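Local coordinates for protein-glutamine gamma-glutamyltransferase 2 (Pagrus major, PDB 1G0D), which catalyses the calcium-dependent joining of peptide-bound glutamine to primary amines such as lysine side chains, thereby cross-linking proteins, at residues T486-I491 with M542-D547; P482-D487 with I580-P585; T507-A512 with R520-R525; L475-A480 with I559-L564. All coordinates share one frame; numbering follows the deposited sequence.

Contact 1. Residues T486-I491 with M542-D547; sequences TDFDVI and MRLHYD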
loop_
_atom_site.group_PDB
_atom_site.type_symbol
_atom_site.label_atom_id
_atom_site.label_comp_id
_atom_site.label_asym_id
_atom_site.label_seq_id
_atom_site.Cartn_x
_atom_site.Cartn_y
_atom_site.Cartn_z
ATOM N N THR A 486 23.387 -1.389 -20.309
ATOM C CA THR A 486 24.489 -2.278 -20.654
ATOM C C THR A 486 24.151 -3.657 -21.248
ATOM O O THR A 486 23.041 -4.183 -21.067
ATOM C CB THR A 486 25.420 -2.488 -19.406
ATOM O OG1 THR A 486 24.852 -3.461 -18.531
ATOM C CG2 THR A 486 25.584 -1.193 -18.619
ATOM N N ASP A 487 25.112 -4.229 -21.982
ATOM C CA ASP A 487 24.937 -5.562 -22.540
ATOM C C ASP A 487 25.528 -6.433 -21.461
ATOM O O ASP A 487 26.524 -6.060 -20.863
ATOM C CB ASP A 487 25.778 -5.802 -23.788
ATOM C CG ASP A 487 25.823 -4.632 -24.725
ATOM O OD1 ASP A 487 24.790 -3.961 -24.958
ATOM O OD2 ASP A 487 26.932 -4.412 -25.256
ATOM N N PHE A 488 24.977 -7.610 -21.220
ATOM C CA PHE A 488 25.540 -8.432 -20.152
ATOM C C PHE A 488 25.360 -9.901 -20.404
ATOM O O PHE A 488 24.656 -10.302 -21.307
ATOM C CB PHE A 488 24.851 -8.082 -18.820
ATOM C CG PHE A 488 23.334 -8.161 -18.884
ATOM C CD1 PHE A 488 22.574 -7.042 -19.245
ATOM C CD2 PHE A 488 22.672 -9.364 -18.631
ATOM C CE1 PHE A 488 21.174 -7.129 -19.364
ATOM C CE2 PHE A 488 21.284 -9.452 -18.751
ATOM C CZ PHE A 488 20.536 -8.337 -19.118
ATOM N N ASP A 489 25.977 -10.707 -19.566
ATOM C CA ASP A 489 25.843 -12.133 -19.712
ATOM C C ASP A 489 25.035 -12.659 -18.549
ATOM O O ASP A 489 25.056 -12.080 -17.454
ATOM C CB ASP A 489 27.202 -12.825 -19.687
ATOM C CG ASP A 489 28.205 -12.188 -20.622
ATOM O OD1 ASP A 489 29.415 -12.298 -20.328
ATOM O OD2 ASP A 489 27.795 -11.585 -21.639
ATOM N N VAL A 490 24.309 -13.745 -18.809
ATOM C CA VAL A 490 23.504 -14.448 -17.815
ATOM C C VAL A 490 23.939 -15.900 -17.951
ATOM O O VAL A 490 23.850 -16.462 -19.033
ATOM C CB VAL A 490 21.978 -14.408 -18.153
ATOM C CG1 VAL A 490 21.236 -15.316 -17.219
ATOM C CG2 VAL A 490 21.440 -12.991 -18.052
ATOM N N ILE A 491 24.414 -16.522 -16.884
ATOM C CA ILE A 491 24.789 -17.920 -17.010
ATOM C C ILE A 491 23.651 -18.852 -16.642
ATOM O O ILE A 491 22.877 -18.579 -15.718
ATOM C CB ILE A 491 25.980 -18.275 -16.137
ATOM C CG1 ILE A 491 27.144 -17.403 -16.522
ATOM C CG2 ILE A 491 26.368 -19.712 -16.331
ATOM C CD1 ILE A 491 27.220 -16.254 -15.623
ATOM N N MET A 542 24.360 -16.504 -22.089
ATOM C CA MET A 542 23.466 -15.853 -23.017
ATOM C C MET A 542 23.768 -14.392 -22.872
ATOM O O MET A 542 23.632 -13.842 -21.794
ATOM C CB MET A 542 22.022 -16.131 -22.633
ATOM C CG MET A 542 20.982 -15.394 -23.470
ATOM S SD MET A 542 19.312 -16.040 -23.148
ATOM C CE MET A 542 19.682 -17.337 -21.904
ATOM N N ARG A 543 24.196 -13.753 -23.947
ATOM C CA ARG A 543 24.508 -12.347 -23.849
ATOM C C ARG A 543 23.396 -11.492 -24.356
ATOM O O ARG A 543 23.069 -11.532 -25.541
ATOM C CB ARG A 543 25.773 -12.012 -24.619
ATOM C CG ARG A 543 26.137 -10.539 -24.571
ATOM C CD ARG A 543 27.635 -10.340 -24.732
ATOM N NE ARG A 543 28.004 -8.939 -24.581
ATOM C CZ ARG A 543 28.496 -8.411 -23.461
ATOM N NH1 ARG A 543 28.681 -9.166 -22.384
ATOM N NH2 ARG A 543 28.814 -7.120 -23.421
ATOM N N LEU A 544 22.805 -10.731 -23.440
ATOM C CA LEU A 544 21.726 -9.813 -23.766
ATOM C C LEU A 544 22.387 -8.450 -24.024
ATOM O O LEU A 544 23.331 -8.090 -23.314
ATOM C CB LEU A 544 20.752 -9.750 -22.595
ATOM C CG LEU A 544 19.692 -10.847 -22.457
ATOM C CD1 LEU A 544 19.052 -11.158 -23.782
ATOM C CD2 LEU A 544 20.332 -12.063 -21.906
ATOM N N HIS A 545 21.898 -7.714 -25.036
ATOM C CA HIS A 545 22.460 -6.408 -25.428
ATOM C C HIS A 545 21.472 -5.269 -25.365
ATOM O O HIS A 545 20.305 -5.422 -25.694
ATOM C CB HIS A 545 22.983 -6.445 -26.855
ATOM C CG HIS A 545 24.008 -7.499 -27.088
ATOM N ND1 HIS A 545 23.678 -8.797 -27.408
ATOM C CD2 HIS A 545 25.358 -7.448 -27.060
ATOM C CE1 HIS A 545 24.782 -9.501 -27.573
ATOM N NE2 HIS A 545 25.817 -8.705 -27.367
ATOM N N TYR A 546 21.972 -4.101 -25.008
ATOM C CA TYR A 546 21.115 -2.962 -24.871
ATOM C C TYR A 546 20.253 -2.656 -26.057
ATOM O O TYR A 546 19.042 -2.599 -25.920
ATOM C CB TYR A 546 21.919 -1.723 -24.524
ATOM C CG TYR A 546 21.041 -0.513 -24.396
ATOM C CD1 TYR A 546 20.046 -0.451 -23.423
ATOM C CD2 TYR A 546 21.199 0.579 -25.243
ATOM C CE1 TYR A 546 19.231 0.668 -23.293
ATOM C CE2 TYR A 546 20.376 1.718 -25.122
ATOM C CZ TYR A 546 19.399 1.748 -24.145
ATOM O OH TYR A 546 18.573 2.839 -24.035
ATOM N N ASP A 547 20.858 -2.465 -27.220
ATOM C CA ASP A 547 20.095 -2.099 -28.420
ATOM C C ASP A 547 19.073 -3.133 -28.824
ATOM O O ASP A 547 18.217 -2.865 -29.658
ATOM C CB ASP A 547 21.032 -1.818 -29.585
ATOM C CG ASP A 547 22.372 -2.496 -29.420
ATOM O OD1 ASP A 547 22.628 -3.504 -30.125
ATOM O OD2 ASP A 547 23.168 -2.019 -28.578
HETATM O O HOH W 1 25.680 -3.257 -27.665
#
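F488 and L544 exchange two backbone hydrogen bonds, F488 N giving to L544 O at 2.7 Å and L544 N returning one to F488 O; V490 and M542 repeat the exchange one hydrogen-bonded pair further along. L544 CB also sits over one face of the F488 ring, 4.1 Å from its centroid, because CG of F488 lies between backbone N and carbonyl carbon (chi1 53°). These are neighbouring antiparallel strands, 488-496 and 536-544, of one three-stranded sheet, with H545 at the N-cap position of the helix that follows. D487 serves that helix from the other strand: its OD1 accepts from Y546 N at 2.8 Å, nearly straight at 165°. Water 1 donates to D547 OD2 and, weakly, to D487 OD1, lying between two carboxylates of like charge. On the face bearing D489 and R543, R543 NH1 donates to D489 OD2 at 2.7 Å, leaving in the guanidinium plane but meeting the carboxylate from above its plane. R543 NH2 forms a long ion pair with D487 OD2 (3.8 Å). Were D487 replaced by an alanine, Y546 N would probably lose this acceptor and R543 its second carboxylate. Y546 OH bonds to R669.

Contact 2. Residues P482-D487 with I580-P585; sequences PVFGTD and IPLSTP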
loop_
_atom_site.group_PDB
_atom_site.type_symbol
_atom_site.label_atom_id
_atom_site.label_comp_id
_atom_site.label_asym_id
_atom_site.label_seq_id
_atom_site.Cartn_x
_atom_site.Cartn_y
_atom_site.Cartn_z
ATOM N N PRO A 482 22.698 -6.561 -13.634
ATOM C CA PRO A 482 23.023 -5.558 -14.659
ATOM C C PRO A 482 22.378 -4.217 -14.483
ATOM O O PRO A 482 21.296 -4.119 -13.897
ATOM C CB PRO A 482 22.526 -6.199 -15.938
ATOM C CG PRO A 482 21.386 -7.052 -15.470
ATOM C CD PRO A 482 21.909 -7.667 -14.208
ATOM N N VAL A 483 23.037 -3.187 -15.010
ATOM C CA VAL A 483 22.491 -1.846 -14.973
ATOM C C VAL A 483 21.848 -1.522 -16.317
ATOM O O VAL A 483 22.440 -1.780 -17.343
ATOM C CB VAL A 483 23.585 -0.820 -14.747
ATOM C CG1 VAL A 483 22.979 0.605 -14.748
ATOM C CG2 VAL A 483 24.293 -1.131 -13.456
ATOM N N PHE A 484 20.645 -0.969 -16.322
ATOM C CA PHE A 484 20.002 -0.615 -17.579
ATOM C C PHE A 484 20.975 0.224 -18.393
ATOM O O PHE A 484 21.609 1.141 -17.852
ATOM C CB PHE A 484 18.740 0.204 -17.337
ATOM C CG PHE A 484 18.014 0.557 -18.591
ATOM C CD1 PHE A 484 17.554 -0.445 -19.435
ATOM C CD2 PHE A 484 17.804 1.888 -18.949
ATOM C CE1 PHE A 484 16.886 -0.125 -20.625
ATOM C CE2 PHE A 484 17.138 2.218 -20.139
ATOM C CZ PHE A 484 16.681 1.206 -20.977
ATOM N N GLY A 485 21.068 -0.096 -19.688
ATOM C CA GLY A 485 21.971 0.590 -20.598
ATOM C C GLY A 485 23.112 -0.322 -21.055
ATOM O O GLY A 485 23.722 -0.082 -22.092
ATOM N N THR A 486 23.387 -1.389 -20.309
ATOM C CA THR A 486 24.489 -2.278 -20.654
ATOM C C THR A 486 24.151 -3.657 -21.248
ATOM O O THR A 486 23.041 -4.183 -21.067
ATOM C CB THR A 486 25.420 -2.488 -19.406
ATOM O OG1 THR A 486 24.852 -3.461 -18.531
ATOM C CG2 THR A 486 25.584 -1.193 -18.619
ATOM N N ASP A 487 25.112 -4.229 -21.982
ATOM C CA ASP A 487 24.937 -5.562 -22.540
ATOM C C ASP A 487 25.528 -6.433 -21.461
ATOM O O ASP A 487 26.524 -6.060 -20.863
ATOM C CB ASP A 487 25.778 -5.802 -23.788
ATOM C CG ASP A 487 25.823 -4.632 -24.725
ATOM O OD1 ASP A 487 24.790 -3.961 -24.958
ATOM O OD2 ASP A 487 26.932 -4.412 -25.256
ATOM N N ILE A 580 15.101 -10.787 -14.358
ATOM C CA ILE A 580 16.192 -9.888 -14.118
ATOM C C ILE A 580 15.787 -8.433 -14.150
ATOM O O ILE A 580 15.367 -7.923 -15.170
ATOM C CB ILE A 580 17.307 -10.105 -15.137
ATOM C CG1 ILE A 580 17.629 -11.593 -15.224
ATOM C CG2 ILE A 580 18.556 -9.344 -14.721
ATOM C CD1 ILE A 580 18.790 -11.937 -16.143
ATOM N N PRO A 581 15.826 -7.760 -12.993
ATOM C CA PRO A 581 15.480 -6.345 -12.976
ATOM C C PRO A 581 16.772 -5.509 -13.254
ATOM O O PRO A 581 17.719 -5.498 -12.455
ATOM C CB PRO A 581 14.908 -6.149 -11.571
ATOM C CG PRO A 581 15.380 -7.319 -10.771
ATOM C CD PRO A 581 16.104 -8.266 -11.642
ATOM N N LEU A 582 16.822 -4.846 -14.405
ATOM C CA LEU A 582 17.990 -4.049 -14.762
ATOM C C LEU A 582 17.884 -2.718 -13.999
ATOM O O LEU A 582 16.858 -2.037 -14.091
ATOM C CB LEU A 582 18.021 -3.816 -16.282
ATOM C CG LEU A 582 18.605 -4.841 -17.270
ATOM C CD1 LEU A 582 18.488 -6.207 -16.753
ATOM C CD2 LEU A 582 17.858 -4.782 -18.550
ATOM N N SER A 583 18.945 -2.346 -13.270
ATOM C CA SER A 583 18.949 -1.129 -12.436
ATOM C C SER A 583 19.043 0.231 -13.097
ATOM O O SER A 583 19.579 0.352 -14.182
ATOM C CB SER A 583 20.063 -1.202 -11.368
ATOM O OG SER A 583 21.271 -1.799 -11.810
ATOM N N THR A 584 18.512 1.258 -12.429
ATOM C CA THR A 584 18.601 2.631 -12.924
ATOM C C THR A 584 19.562 3.333 -11.958
ATOM O O THR A 584 19.750 2.887 -10.824
ATOM C CB THR A 584 17.249 3.353 -12.934
ATOM O OG1 THR A 584 16.527 3.033 -11.742
ATOM C CG2 THR A 584 16.428 2.934 -14.158
ATOM N N PRO A 585 20.192 4.431 -12.388
ATOM C CA PRO A 585 21.107 5.046 -11.422
ATOM C C PRO A 585 20.363 5.535 -10.202
ATOM O O PRO A 585 19.168 5.811 -10.284
ATOM C CB PRO A 585 21.764 6.184 -12.207
ATOM C CG PRO A 585 20.823 6.477 -13.357
ATOM C CD PRO A 585 20.115 5.178 -13.658
#
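P482 O is gripped twice by S583: the backbone N donates at 3.0 Å in the carbonyl plane, whereas OG, 3.1 Å away, comes from above that plane. F484 N returns a bond to S583 O (2.7 Å), so V483 and S583 form a single backbone bridge. L582 fills the angle beside it. Its CB faces F484 N at 3.9 Å, with CB of F484 a little further off, and CG lies against CG of P482. CD1 then presses on that same CG at 3.3 Å, a tight approach, while CD2 reaches the edge of the F484 ring, near its plane. I580 CG2 meets P482 CG as well (3.7 Å). The first segment contains a type II beta turn, V483 to T486, with G485 at its third position, and joins strands 473-479 and 488-496; the second leaves the end of strand 573-581. P482, I580 and P581 belong, by similarity, to the GTP-binding site. Replacing S583 with an alanine is likely to leave P482 O with one of its two donors. Within the turn V483 O also has two donors, T486 N at 3.1 Å and T486 OG1, the latter on a lone pair.

Contact 3. Residues T507-A512 with R520-R525; sequences TMLAMA and RGECQR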
loop_
_atom_site.group_PDB
_atom_site.type_symbol
_atom_site.label_atom_id
_atom_site.label_comp_id
_atom_site.label_asym_id
_atom_site.label_seq_id
_atom_site.Cartn_x
_atom_site.Cartn_y
_atom_site.Cartn_z
ATOM N N THR A 507 17.270 -25.773 -23.721
ATOM C CA THR A 507 16.644 -24.629 -24.376
ATOM C C THR A 507 16.644 -23.390 -23.468
ATOM O O THR A 507 16.248 -23.471 -22.311
ATOM C CB THR A 507 15.191 -24.936 -24.714
ATOM O OG1 THR A 507 15.111 -26.184 -25.417
ATOM C CG2 THR A 507 14.596 -23.805 -25.539
ATOM N N MET A 508 17.066 -22.245 -23.989
ATOM C CA MET A 508 17.081 -21.008 -23.209
ATOM C C MET A 508 16.432 -19.864 -23.967
ATOM O O MET A 508 16.648 -19.714 -25.165
ATOM C CB MET A 508 18.504 -20.602 -22.885
ATOM C CG MET A 508 19.414 -21.740 -22.633
ATOM S SD MET A 508 21.056 -21.046 -22.729
ATOM C CE MET A 508 21.902 -22.226 -23.812
ATOM N N LEU A 509 15.616 -19.068 -23.288
ATOM C CA LEU A 509 14.977 -17.917 -23.927
ATOM C C LEU A 509 15.095 -16.731 -23.017
ATOM O O LEU A 509 15.160 -16.866 -21.812
ATOM C CB LEU A 509 13.481 -18.098 -24.141
ATOM C CG LEU A 509 12.665 -19.339 -24.477
ATOM C CD1 LEU A 509 12.779 -20.427 -23.403
ATOM C CD2 LEU A 509 11.203 -18.848 -24.613
ATOM N N ALA A 510 15.062 -15.551 -23.593
ATOM C CA ALA A 510 15.134 -14.351 -22.808
ATOM C C ALA A 510 14.127 -13.417 -23.469
ATOM O O ALA A 510 14.282 -13.054 -24.640
ATOM C CB ALA A 510 16.522 -13.799 -22.872
ATOM N N MET A 511 13.080 -13.058 -22.729
ATOM C CA MET A 511 12.030 -12.190 -23.256
ATOM C C MET A 511 11.778 -11.087 -22.265
ATOM O O MET A 511 11.926 -11.307 -21.078
ATOM C CB MET A 511 10.743 -12.975 -23.409
ATOM C CG MET A 511 9.988 -13.077 -22.109
ATOM S SD MET A 511 9.038 -14.599 -21.947
ATOM C CE MET A 511 10.328 -15.766 -22.461
ATOM N N ALA A 512 11.389 -9.909 -22.746
ATOM C CA ALA A 512 11.095 -8.797 -21.850
ATOM C C ALA A 512 9.756 -9.117 -21.175
ATOM O O ALA A 512 8.946 -9.888 -21.711
ATOM C CB ALA A 512 11.003 -7.502 -22.619
ATOM N N ARG A 520 6.239 -9.404 -23.236
ATOM C CA ARG A 520 6.435 -8.325 -24.192
ATOM C C ARG A 520 7.293 -8.689 -25.387
ATOM O O ARG A 520 6.787 -9.226 -26.380
ATOM C CB ARG A 520 7.015 -7.115 -23.484
ATOM C CG ARG A 520 5.907 -6.236 -22.923
ATOM C CD ARG A 520 6.402 -5.162 -22.014
ATOM N NE ARG A 520 7.047 -4.085 -22.733
ATOM C CZ ARG A 520 6.385 -3.057 -23.240
ATOM N NH1 ARG A 520 7.030 -2.097 -23.888
ATOM N NH2 ARG A 520 5.067 -3.001 -23.107
ATOM N N GLY A 521 8.586 -8.412 -25.315
ATOM C CA GLY A 521 9.442 -8.752 -26.443
ATOM C C GLY A 521 10.467 -9.883 -26.280
ATOM O O GLY A 521 11.433 -9.754 -25.511
ATOM N N GLU A 522 10.270 -10.982 -27.022
ATOM C CA GLU A 522 11.180 -12.131 -26.980
ATOM C C GLU A 522 12.530 -11.724 -27.585
ATOM O O GLU A 522 12.791 -11.986 -28.763
ATOM C CB GLU A 522 10.563 -13.303 -27.764
ATOM C CG GLU A 522 11.543 -14.374 -28.243
ATOM C CD GLU A 522 11.964 -15.346 -27.151
ATOM O OE1 GLU A 522 11.093 -16.036 -26.556
ATOM O OE2 GLU A 522 13.188 -15.419 -26.896
ATOM N N CYS A 523 13.393 -11.091 -26.786
ATOM C CA CYS A 523 14.681 -10.641 -27.308
ATOM C C CYS A 523 15.809 -11.674 -27.459
ATOM O O CYS A 523 16.986 -11.314 -27.318
ATOM C CB CYS A 523 15.204 -9.426 -26.529
ATOM S SG CYS A 523 14.949 -9.495 -24.789
ATOM N N GLN A 524 15.434 -12.937 -27.716
ATOM C CA GLN A 524 16.355 -14.043 -28.001
ATOM C C GLN A 524 16.173 -15.373 -27.322
ATOM O O GLN A 524 15.965 -15.462 -26.129
ATOM C CB GLN A 524 17.812 -13.618 -27.870
ATOM C CG GLN A 524 18.480 -13.901 -26.574
ATOM C CD GLN A 524 19.870 -13.310 -26.568
ATOM O OE1 GLN A 524 20.858 -14.036 -26.435
ATOM N NE2 GLN A 524 19.962 -11.983 -26.734
ATOM N N ARG A 525 16.300 -16.410 -28.138
ATOM C CA ARG A 525 16.139 -17.807 -27.746
ATOM C C ARG A 525 17.380 -18.605 -28.212
ATOM O O ARG A 525 18.205 -18.083 -28.968
ATOM C CB ARG A 525 14.866 -18.309 -28.407
ATOM C CG ARG A 525 14.543 -19.736 -28.201
ATOM C CD ARG A 525 13.482 -20.116 -29.203
ATOM N NE ARG A 525 12.181 -19.589 -28.832
ATOM C CZ ARG A 525 11.210 -20.333 -28.326
ATOM N NH1 ARG A 525 10.053 -19.768 -28.017
ATOM N NH2 ARG A 525 11.398 -21.639 -28.129
#
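L509 and R525 lie side by side and point the same way, a non-hydrogen-bonded antiparallel pair. R525 runs out with CG anti to its N (chi1 177°) and bends only at chi3, which turns the guanidinium so that L509 CD2 rests over one face, 3.7 Å from NH1. The far end of that arginine is fixed elsewhere, through NH1 to E317 and NH2 to the carbonyl of R315. E522 comes to the same leucine across its chain at about a right angle: CG is again opposite the backbone N, but chi2 of 78° folds the carboxylate back over the strand, putting OE1 3.4 Å from L509 CD2. E522 OE2 meanwhile lies close to two other acceptors, Q524 O at 2.9 Å and A510 O a little further off, without a hydrogen bond to either. Strand 502-513 turns back here toward strand 525-532, its antiparallel neighbour, and the return is irregular. E522 is the centre of an inverse gamma turn, and C523 is an extra residue between the partners of M511 and A510. The loop between the two segments carries Y515, important for catalytic activity. A512 N gives a straight bond to G521 O (2.8 Å, 169°), R520 N answers to A512 O, and A510 N binds Q524 O at 2.7 Å. M511 CB packs on E522 CA at 3.7 Å. Q524 CG lies 4.2 Å from A510 CB; beyond it the chain runs extended, and Q524 NE2 donates to C523 O.

Contact 4. Residues L475-A480 with I559-L564; sequences LSIKHA and IRVKAL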
loop_
_atom_site.group_PDB
_atom_site.type_symbol
_atom_site.label_atom_id
_atom_site.label_comp_id
_atom_site.label_asym_id
_atom_site.label_seq_id
_atom_site.Cartn_x
_atom_site.Cartn_y
_atom_site.Cartn_z
ATOM N N LEU A 475 19.273 -27.374 -12.723
ATOM C CA LEU A 475 19.305 -26.189 -13.576
ATOM C C LEU A 475 19.205 -24.926 -12.737
ATOM O O LEU A 475 18.476 -24.895 -11.763
ATOM C CB LEU A 475 18.132 -26.265 -14.573
ATOM C CG LEU A 475 18.165 -25.609 -15.960
ATOM C CD1 LEU A 475 19.506 -25.761 -16.647
ATOM C CD2 LEU A 475 17.073 -26.230 -16.798
ATOM N N SER A 476 19.939 -23.886 -13.119
ATOM C CA SER A 476 19.915 -22.626 -12.388
ATOM C C SER A 476 20.380 -21.485 -13.279
ATOM O O SER A 476 21.220 -21.708 -14.135
ATOM C CB SER A 476 20.824 -22.723 -11.157
ATOM O OG SER A 476 22.201 -22.640 -11.505
ATOM N N ILE A 477 19.828 -20.284 -13.090
ATOM C CA ILE A 477 20.194 -19.097 -13.877
ATOM C C ILE A 477 20.861 -18.110 -12.951
ATOM O O ILE A 477 20.434 -17.969 -11.811
ATOM C CB ILE A 477 18.942 -18.426 -14.513
ATOM C CG1 ILE A 477 18.288 -19.400 -15.486
ATOM C CG2 ILE A 477 19.319 -17.183 -15.273
ATOM C CD1 ILE A 477 16.830 -19.179 -15.642
ATOM N N LYS A 478 21.894 -17.420 -13.424
ATOM C CA LYS A 478 22.599 -16.481 -12.561
ATOM C C LYS A 478 23.009 -15.216 -13.259
ATOM O O LYS A 478 23.280 -15.227 -14.440
ATOM C CB LYS A 478 23.843 -17.136 -11.978
ATOM C CG LYS A 478 24.160 -18.521 -12.532
ATOM C CD LYS A 478 24.879 -19.381 -11.496
ATOM C CE LYS A 478 25.644 -20.522 -12.173
ATOM N NZ LYS A 478 26.392 -21.367 -11.186
ATOM N N HIS A 479 23.066 -14.114 -12.531
ATOM C CA HIS A 479 23.451 -12.866 -13.147
ATOM C C HIS A 479 24.113 -11.909 -12.166
ATOM O O HIS A 479 23.891 -12.010 -10.958
ATOM C CB HIS A 479 22.226 -12.206 -13.785
ATOM C CG HIS A 479 21.234 -11.652 -12.800
ATOM N ND1 HIS A 479 19.903 -12.015 -12.808
ATOM C CD2 HIS A 479 21.355 -10.714 -11.830
ATOM C CE1 HIS A 479 19.252 -11.329 -11.889
ATOM N NE2 HIS A 479 20.111 -10.532 -11.281
ATOM N N ALA A 480 24.898 -10.966 -12.695
ATOM C CA ALA A 480 25.614 -9.968 -11.879
ATOM C C ALA A 480 24.851 -8.668 -11.624
ATOM O O ALA A 480 25.483 -7.623 -11.446
ATOM C CB ALA A 480 26.952 -9.619 -12.535
ATOM N N ILE A 559 13.628 -8.563 -17.523
ATOM C CA ILE A 559 13.875 -9.590 -18.507
ATOM C C ILE A 559 13.692 -10.952 -17.864
ATOM O O ILE A 559 14.440 -11.342 -16.970
ATOM C CB ILE A 559 15.313 -9.452 -19.087
ATOM C CG1 ILE A 559 15.355 -8.259 -20.059
ATOM C CG2 ILE A 559 15.733 -10.744 -19.802
ATOM C CD1 ILE A 559 16.730 -7.792 -20.392
ATOM N N ARG A 560 12.689 -11.688 -18.317
ATOM C CA ARG A 560 12.455 -13.009 -17.765
ATOM C C ARG A 560 13.262 -14.044 -18.547
ATOM O O ARG A 560 13.026 -14.233 -19.727
ATOM C CB ARG A 560 10.973 -13.340 -17.859
ATOM C CG ARG A 560 10.532 -14.544 -17.049
ATOM C CD ARG A 560 9.024 -14.561 -16.999
ATOM N NE ARG A 560 8.502 -13.604 -16.032
ATOM C CZ ARG A 560 7.211 -13.447 -15.750
ATOM N NH1 ARG A 560 6.825 -12.550 -14.845
ATOM N NH2 ARG A 560 6.301 -14.183 -16.377
ATOM N N VAL A 561 14.225 -14.694 -17.905
ATOM C CA VAL A 561 15.022 -15.724 -18.558
ATOM C C VAL A 561 14.487 -17.077 -18.124
ATOM O O VAL A 561 14.173 -17.261 -16.950
ATOM C CB VAL A 561 16.491 -15.626 -18.144
ATOM C CG1 VAL A 561 17.305 -16.733 -18.808
ATOM C CG2 VAL A 561 17.028 -14.257 -18.521
ATOM N N LYS A 562 14.345 -18.005 -19.069
ATOM C CA LYS A 562 13.851 -19.360 -18.778
ATOM C C LYS A 562 14.782 -20.421 -19.339
ATOM O O LYS A 562 15.426 -20.226 -20.352
ATOM C CB LYS A 562 12.465 -19.573 -19.377
ATOM C CG LYS A 562 11.467 -18.530 -18.954
ATOM C CD LYS A 562 10.091 -18.858 -19.522
ATOM C CE LYS A 562 9.027 -17.888 -19.056
ATOM N NZ LYS A 562 7.686 -18.451 -19.336
ATOM N N ALA A 563 14.871 -21.554 -18.686
ATOM C CA ALA A 563 15.754 -22.569 -19.213
ATOM C C ALA A 563 15.023 -23.875 -19.055
ATOM O O ALA A 563 14.378 -24.111 -18.035
ATOM C CB ALA A 563 17.070 -22.593 -18.447
ATOM N N LEU A 564 15.080 -24.700 -20.091
ATOM C CA LEU A 564 14.423 -26.006 -20.078
ATOM C C LEU A 564 15.558 -26.986 -20.253
ATOM O O LEU A 564 16.480 -26.741 -21.024
ATOM C CB LEU A 564 13.469 -26.127 -21.265
ATOM C CG LEU A 564 12.146 -26.870 -21.166
ATOM C CD1 LEU A 564 12.279 -28.178 -21.878
ATOM C CD2 LEU A 564 11.722 -27.050 -19.728
#
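Peptide planes of strand 559-564 are the flat groups here, and methyls of I477 and L475 lie over them. I477 CD1 stands above the plane of the V561-K562 peptide, displaced toward its oxygen, 3.5 Å from V561 O. L475 CD2 does the same over the A563-L564 peptide, 3.6 Å from A563 O and 3.8 Å from L564 C. At their edges these peptides belong to their own sheet: V561 is bonded through its backbone to A578 of strand 573-581, and K562 and L564 to L509 and T507 of strand 502-513. CG1 of I477 is set opposite the carbonyl carbon (chi1 -63°), and from there CD1 comes down on V561 CG1 at 4.0 Å, with I477 CG2 touching that methyl as well. L475, whose CG is turned opposite its N instead, brings CD2 within 4.0 Å of A563 CB, and A563 is small enough to let the leucine reach the backbone beyond it. The strand axes pass 7.9 Å apart and run nearly antiparallel, at 152°, yet the strands belong to different sheets, and the side chains of L475 and I477 bridge the gap between their backbones. V490 and V492 of strand 488-496 pack beside I477 and L475. On the reverse of strand 559-564, K562 turns away to a salt bridge with D326. Sheet packed face to face on sheet is the arrangement of a beta sandwich or flattened barrel, and strand 475-479 carries I477 and other residues that by similarity help bind GTP.

In the fold
All four contacts lie in one all-beta region between the catalytic core and the C-terminal part of the chain. Contact 1 is within the small sheet, contact 3 is at the margin of the large one, and contact 4 packs the two together, its centre 12 Å from that of contact 1 and 11 Å from that of contact 3. I491 O and K478 N, 2.8 Å apart, tie contacts 1 and 4 along one sheet. Contact 2 rests on contact 1, with V490 CG2 3.4 Å from I580 CD1. Contacts 2 and 4 together hold residues of the GTP site inferred by similarity. Toward catalysis, the side chain of P581 is about 9 Å from that of Y515.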